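Local coordinates for protein putative ferredoxin (Rhodopseudomonas palustris, PDB 4ID8) that carries a [3Fe-4S] cluster and serves as an electron-transfer ferredoxin associated with the cytochrome P450 CYP194A4, at residues A[5-10]-A[63-68]; A[13-19]-A[58-63]. All coordinates share one frame; numbering follows the deposited sequence.

Contact 1: residues A[5-10]-A[63-68]; sequences LTIHVD and AIDITE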
loop_
_atom_site.group_PDB
_atom_site.type_symbol
_atom_site.label_atom_id
_atom_site.label_comp_id
_atom_site.label_asym_id
_atom_site.label_seq_id
_atom_site.Cartn_x
_atom_site.Cartn_y
_atom_site.Cartn_z
ATOM N N LEU A 5 3.370 -9.774 -8.706
ATOM C CA LEU A 5 3.395 -8.662 -7.649
ATOM C C LEU A 5 2.267 -8.639 -6.622
ATOM O O LEU A 5 1.097 -8.621 -6.972
ATOM C CB LEU A 5 3.544 -7.251 -8.216
ATOM C CG LEU A 5 4.656 -6.853 -9.196
ATOM C CD1 LEU A 5 4.507 -5.426 -9.444
ATOM C CD2 LEU A 5 6.016 -7.065 -8.588
ATOM N N THR A 6 2.645 -8.650 -5.337
ATOM C CA THR A 6 1.720 -8.436 -4.180
ATOM C C THR A 6 2.226 -7.305 -3.269
ATOM O O THR A 6 3.433 -6.997 -3.258
ATOM C CB THR A 6 1.399 -9.731 -3.354
ATOM O OG1 THR A 6 2.451 -10.037 -2.434
ATOM C CG2 THR A 6 1.180 -10.923 -4.236
ATOM N N ILE A 7 1.295 -6.688 -2.532
ATOM C CA ILE A 7 1.574 -5.580 -1.618
ATOM C C ILE A 7 1.381 -6.013 -0.195
ATOM O O ILE A 7 0.462 -6.752 0.081
ATOM C CB ILE A 7 0.518 -4.517 -1.712
ATOM C CG1 ILE A 7 0.419 -3.907 -3.077
ATOM C CG2 ILE A 7 0.871 -3.404 -0.775
ATOM C CD1 ILE A 7 1.427 -2.767 -3.241
ATOM N N HIS A 8 2.216 -5.530 0.709
ATOM C CA HIS A 8 1.963 -5.679 2.141
ATOM C C HIS A 8 2.253 -4.391 2.887
ATOM O O HIS A 8 3.263 -3.755 2.659
ATOM C CB HIS A 8 2.824 -6.828 2.677
ATOM C CG HIS A 8 2.850 -6.953 4.168
ATOM N ND1 HIS A 8 1.724 -7.236 4.918
ATOM C CD2 HIS A 8 3.882 -6.883 5.044
ATOM C CE1 HIS A 8 2.062 -7.279 6.202
ATOM N NE2 HIS A 8 3.365 -7.060 6.304
ATOM N N VAL A 9 1.395 -4.004 3.816
ATOM C CA VAL A 9 1.751 -2.905 4.732
ATOM C C VAL A 9 2.153 -3.453 6.056
ATOM O O VAL A 9 1.400 -4.187 6.681
ATOM C CB VAL A 9 0.548 -1.982 4.973
ATOM C CG1 VAL A 9 0.939 -0.812 5.870
ATOM C CG2 VAL A 9 -0.052 -1.526 3.645
ATOM N N ASP A 10 3.318 -3.096 6.541
ATOM C CA ASP A 10 3.739 -3.541 7.873
ATOM C C ASP A 10 3.050 -2.678 8.921
ATOM O O ASP A 10 3.252 -1.474 8.977
ATOM C CB ASP A 10 5.253 -3.398 7.970
ATOM C CG ASP A 10 5.838 -3.864 9.308
ATOM O OD1 ASP A 10 7.019 -4.261 9.286
ATOM O OD2 ASP A 10 5.183 -3.812 10.371
ATOM N N ALA A 63 6.850 1.604 5.130
ATOM C CA ALA A 63 5.971 0.577 5.671
ATOM C C ALA A 63 5.490 -0.429 4.619
ATOM O O ALA A 63 5.024 -1.484 4.995
ATOM C CB ALA A 63 4.781 1.219 6.354
ATOM N N ILE A 64 5.637 -0.122 3.326
ATOM C CA ILE A 64 5.097 -0.969 2.264
ATOM C C ILE A 64 6.163 -1.900 1.609
ATOM O O ILE A 64 7.186 -1.440 1.130
ATOM C CB ILE A 64 4.344 -0.122 1.167
ATOM C CG1 ILE A 64 3.208 0.708 1.808
ATOM C CG2 ILE A 64 3.829 -1.027 -0.009
ATOM C CD1 ILE A 64 2.648 1.873 0.959
ATOM N N ASP A 65 5.883 -3.203 1.555
ATOM C CA ASP A 65 6.697 -4.155 0.807
ATOM C C ASP A 65 6.006 -4.580 -0.445
ATOM O O ASP A 65 4.830 -4.877 -0.414
ATOM C CB ASP A 65 6.812 -5.456 1.554
ATOM C CG ASP A 65 7.353 -5.297 2.911
ATOM O OD1 ASP A 65 8.365 -4.569 2.992
ATOM O OD2 ASP A 65 6.767 -5.933 3.861
ATOM N N ILE A 66 6.731 -4.666 -1.543
ATOM C CA ILE A 66 6.157 -5.257 -2.718
ATOM C C ILE A 66 6.935 -6.539 -2.968
ATOM O O ILE A 66 8.158 -6.498 -3.019
ATOM C CB ILE A 66 6.195 -4.271 -3.891
ATOM C CG1 ILE A 66 5.114 -3.240 -3.713
ATOM C CG2 ILE A 66 5.944 -4.947 -5.222
ATOM C CD1 ILE A 66 5.365 -2.067 -4.508
ATOM N N THR A 67 6.246 -7.673 -3.052
ATOM C CA THR A 67 6.899 -8.918 -3.465
ATOM C C THR A 67 6.827 -9.097 -4.989
ATOM O O THR A 67 5.844 -8.735 -5.624
ATOM C CB THR A 67 6.292 -10.185 -2.829
ATOM O OG1 THR A 67 5.042 -10.472 -3.478
ATOM C CG2 THR A 67 6.117 -10.058 -1.323
ATOM N N GLU A 68 7.886 -9.661 -5.563
ATOM C CA GLU A 68 7.934 -9.913 -6.991
ATOM C C GLU A 68 8.128 -11.397 -7.198
ATOM O O GLU A 68 9.031 -11.996 -6.581
ATOM C CB GLU A 68 9.100 -9.157 -7.600
ATOM C CG GLU A 68 8.715 -8.220 -8.765
ATOM C CD GLU A 68 9.915 -7.560 -9.454
ATOM O OE1 GLU A 68 10.026 -6.300 -9.468
ATOM O OE2 GLU A 68 10.742 -8.333 -9.996
#
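Thr6 and Thr67 meet through their hydroxyls, OG1 to OG1 at 2.8 Å, a hydrogen bond in which either can donate. They are an antiparallel hydrogen-bonded pair with both side chains on the same face, and each hydroxyl sits between its own backbone N and carbonyl carbon (chi1 81° and 75°), which brings the two oxygens together. Further along this face, the His8 ring and the Asp65 carboxylate run side by side, their planes 27° apart; OD2 of Asp65 meets the ring edge at CD2 of His8, 3.3 Å away, while ND1 of His8 is held by Glu38. Reciprocal N-to-O backbone bonds join Thr6 with Thr67 and His8 with Asp65, and the axes of strands 6-9 and 64-67 approach to 4.7 Å: the first and last strands of the chain form the terminal two-stranded antiparallel sheet of the ferredoxin fold. On its apolar face CD1 of Ile7 lies alongside CG1 of Ile66 at 3.7 Å, and CG2 of Ile7 reaches CG2 of Ile64 at 3.9 Å. Cutting Ile66 back to an alanine is likely to leave Ile7 CD1 without its neighbour and open a gap beside Trp53 of helix 49-58. Toward the cluster, Asp10 N donates an almost straight bond to Ala63 O (2.8 Å).

Contact 2: residues A[13-19]-A[58-63]; sequences KCQGHAR and NCPENA. With F3S (Fe3-s4 cluster), chain B.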
loop_
_atom_site.group_PDB
_atom_site.type_symbol
_atom_site.label_atom_id
_atom_site.label_comp_id
_atom_site.label_asym_id
_atom_site.label_seq_id
_atom_site.Cartn_x
_atom_site.Cartn_y
_atom_site.Cartn_z
ATOM N N LYS A 13 5.294 -0.424 11.218
ATOM C CA LYS A 13 5.801 0.767 10.565
ATOM C C LYS A 13 4.747 1.823 10.211
ATOM O O LYS A 13 5.008 2.995 10.362
ATOM C CB LYS A 13 6.620 0.372 9.351
ATOM C CG LYS A 13 7.803 -0.481 9.732
ATOM C CD LYS A 13 8.248 -1.250 8.553
ATOM C CE LYS A 13 9.737 -1.228 8.431
ATOM N NZ LYS A 13 10.335 -2.579 8.566
ATOM N N CYS A 14 3.557 1.432 9.761
ATOM C CA CYS A 14 2.482 2.397 9.412
ATOM C C CYS A 14 2.182 3.424 10.504
ATOM O O CYS A 14 1.867 3.057 11.599
ATOM C CB CYS A 14 1.184 1.655 9.077
ATOM S SG CYS A 14 0.016 2.750 8.303
ATOM N N GLN A 15 2.278 4.708 10.206
ATOM C CA GLN A 15 1.835 5.779 11.132
ATOM C C GLN A 15 0.599 6.540 10.563
ATOM O O GLN A 15 0.322 7.679 10.935
ATOM C CB GLN A 15 2.973 6.780 11.382
ATOM C CG GLN A 15 4.260 6.266 12.066
ATOM C CD GLN A 15 3.979 5.416 13.263
ATOM O OE1 GLN A 15 4.590 4.358 13.430
ATOM N NE2 GLN A 15 3.031 5.835 14.096
ATOM N N GLY A 16 -0.119 5.904 9.648
ATOM C CA GLY A 16 -1.288 6.508 8.991
ATOM C C GLY A 16 -1.196 7.838 8.262
ATOM O O GLY A 16 -2.116 8.679 8.365
ATOM N N HIS A 17 -0.101 8.063 7.528
ATOM C CA HIS A 17 -0.007 9.196 6.588
ATOM C C HIS A 17 -1.103 9.217 5.541
ATOM O O HIS A 17 -1.545 10.289 5.150
ATOM C CB HIS A 17 1.358 9.216 5.935
ATOM C CG HIS A 17 2.448 9.556 6.901
ATOM N ND1 HIS A 17 3.118 8.599 7.628
ATOM C CD2 HIS A 17 2.935 10.749 7.309
ATOM C CE1 HIS A 17 4.012 9.182 8.406
ATOM N NE2 HIS A 17 3.900 10.488 8.254
ATOM N N ALA A 18 -1.545 8.032 5.130
ATOM C CA ALA A 18 -2.559 7.818 4.123
ATOM C C ALA A 18 -2.155 8.216 2.682
ATOM O O ALA A 18 -3.035 8.379 1.823
ATOM C CB ALA A 18 -3.953 8.449 4.540
ATOM N N ARG A 19 -0.845 8.337 2.417
ATOM C CA ARG A 19 -0.384 8.683 1.076
ATOM C C ARG A 19 -0.682 7.534 0.126
ATOM O O ARG A 19 -1.090 7.762 -1.025
ATOM C CB ARG A 19 1.124 9.000 1.065
ATOM C CG ARG A 19 1.566 10.172 2.005
ATOM C CD ARG A 19 2.961 10.781 1.663
ATOM N NE ARG A 19 2.889 11.749 0.551
ATOM C CZ ARG A 19 2.346 12.978 0.606
ATOM N NH1 ARG A 19 1.809 13.444 1.734
ATOM N NH2 ARG A 19 2.313 13.741 -0.490
ATOM N N ASN A 58 6.578 6.568 -1.931
ATOM C CA ASN A 58 5.971 7.667 -1.176
ATOM C C ASN A 58 5.672 7.522 0.334
ATOM O O ASN A 58 5.571 8.538 1.030
ATOM C CB ASN A 58 4.728 8.131 -1.904
ATOM C CG ASN A 58 4.961 9.426 -2.577
ATOM O OD1 ASN A 58 5.990 9.598 -3.235
ATOM N ND2 ASN A 58 4.077 10.394 -2.345
ATOM N N CYS A 59 5.551 6.295 0.835
ATOM C CA CYS A 59 5.324 6.116 2.261
ATOM C C CYS A 59 6.505 6.669 3.083
ATOM O O CYS A 59 7.609 6.143 2.997
ATOM C CB CYS A 59 5.075 4.664 2.661
ATOM S SG CYS A 59 4.697 4.517 4.510
ATOM N N PRO A 60 6.245 7.686 3.947
ATOM C CA PRO A 60 7.309 8.255 4.809
ATOM C C PRO A 60 7.937 7.281 5.788
ATOM O O PRO A 60 9.046 7.521 6.221
ATOM C CB PRO A 60 6.579 9.406 5.556
ATOM C CG PRO A 60 5.357 9.712 4.670
ATOM C CD PRO A 60 4.944 8.343 4.208
ATOM N N GLU A 61 7.244 6.185 6.108
ATOM C CA GLU A 61 7.645 5.256 7.162
ATOM C C GLU A 61 8.303 3.975 6.639
ATOM O O GLU A 61 8.747 3.085 7.439
ATOM C CB GLU A 61 6.442 4.903 8.007
ATOM C CG GLU A 61 5.697 6.097 8.619
ATOM C CD GLU A 61 6.575 7.043 9.512
ATOM O OE1 GLU A 61 6.241 8.260 9.647
ATOM O OE2 GLU A 61 7.602 6.579 10.071
ATOM N N ASN A 62 8.366 3.895 5.304
ATOM C CA ASN A 62 8.857 2.721 4.556
ATOM C C ASN A 62 8.156 1.447 4.953
ATOM O O ASN A 62 8.754 0.383 5.091
ATOM C CB ASN A 62 10.405 2.625 4.564
ATOM C CG ASN A 62 11.061 3.818 3.805
ATOM O OD1 ASN A 62 10.568 4.304 2.730
ATOM N ND2 ASN A 62 12.137 4.324 4.381
ATOM N N ALA A 63 6.850 1.604 5.130
ATOM C CA ALA A 63 5.971 0.577 5.671
ATOM C C ALA A 63 5.490 -0.429 4.619
ATOM O O ALA A 63 5.024 -1.484 4.995
ATOM C CB ALA A 63 4.781 1.219 6.354
HETATM FE FE1 F3S B . 0.720 3.985 6.479
HETATM FE FE3 F3S B . 0.115 4.363 4.014
HETATM FE FE4 F3S B . 2.528 4.671 4.782
HETATM S S1 F3S B . -1.117 4.982 5.745
HETATM S S2 F3S B . 2.341 5.435 6.917
HETATM S S3 F3S B . 1.408 2.823 4.757
HETATM S S4 F3S B . 1.454 6.064 3.448
#
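Pro60 lies over one face of the His17 imidazole, its CG 3.7 Å from the ring centroid of His17 and only 10° off the normal, a CH-pi contact in which the two side chains run in opposing senses. With CG of His17 anti to its own carbonyl carbon (chi1 -68°), the ring is placed against Pro60 CG, and its edge lies at sulfide S2 of the [3Fe-4S] cluster. Glu61 crosses Gln15 at about a right angle, its chain bent at chi2, and brings CD to within 3.5 Å of CG of Gln15. Nearer the sheet, CB of Lys13 packs on CB of Ala63 at 3.6 Å. At the other end, the Arg19 side chain also crosses Pro60 at about a right angle, with CD of Arg19 4.0 Å from CG of Pro60.

The cluster joins the two segments: Cys14 SG binds iron FE1 at 2.3 Å and Cys59 SG binds iron FE4 at 2.2 Å. Both thiolates also accept backbone N-H groups, Gly16 N to Cys14 SG and Glu61 N to Cys59 SG, each at 3.4 Å; such bonds would be expected to stabilise negative charge on sulfur. Residues 14-20 form the cluster-binding motif, and its distinctive member is the histidine His17. Cys59 opens a type I turn that ends at Asn62. In the fold, residues 13-19 lead from strand 6-9 to the N-cap of helix 19-23 at Ala18, whereas residues 58-63 lead from the end of helix 49-58 into strand 64-67; these loops supply Cys14 and Cys59, and Cys20, in the first turn of helix 19-23, is a further cluster-binding residue.

Contact 2 is nested within the chain loop that contact 1 closes, and Ala63 belongs to both. Contact 1 pairs two strands and is partly buried: its apolar face turns inward toward Phe28, and regular backbone hydrogen bonds join its strands. Contact 2 is a surface contact between irregular loops with no hydrogen bond across it; iron-sulfur coordination and side-chain packing unite its segments instead. The two meet at their seams, where Val9 CG1 packs on Cys14 CB and Ile64 CD1 on Cys59 CB, both at 4.1 Å. The apolar side of the sheet 6-9/64-67 therefore abuts Cys14 and Cys59, Ile64 also lies close to the cluster-binding Cys20, and Val9 itself touches the cluster.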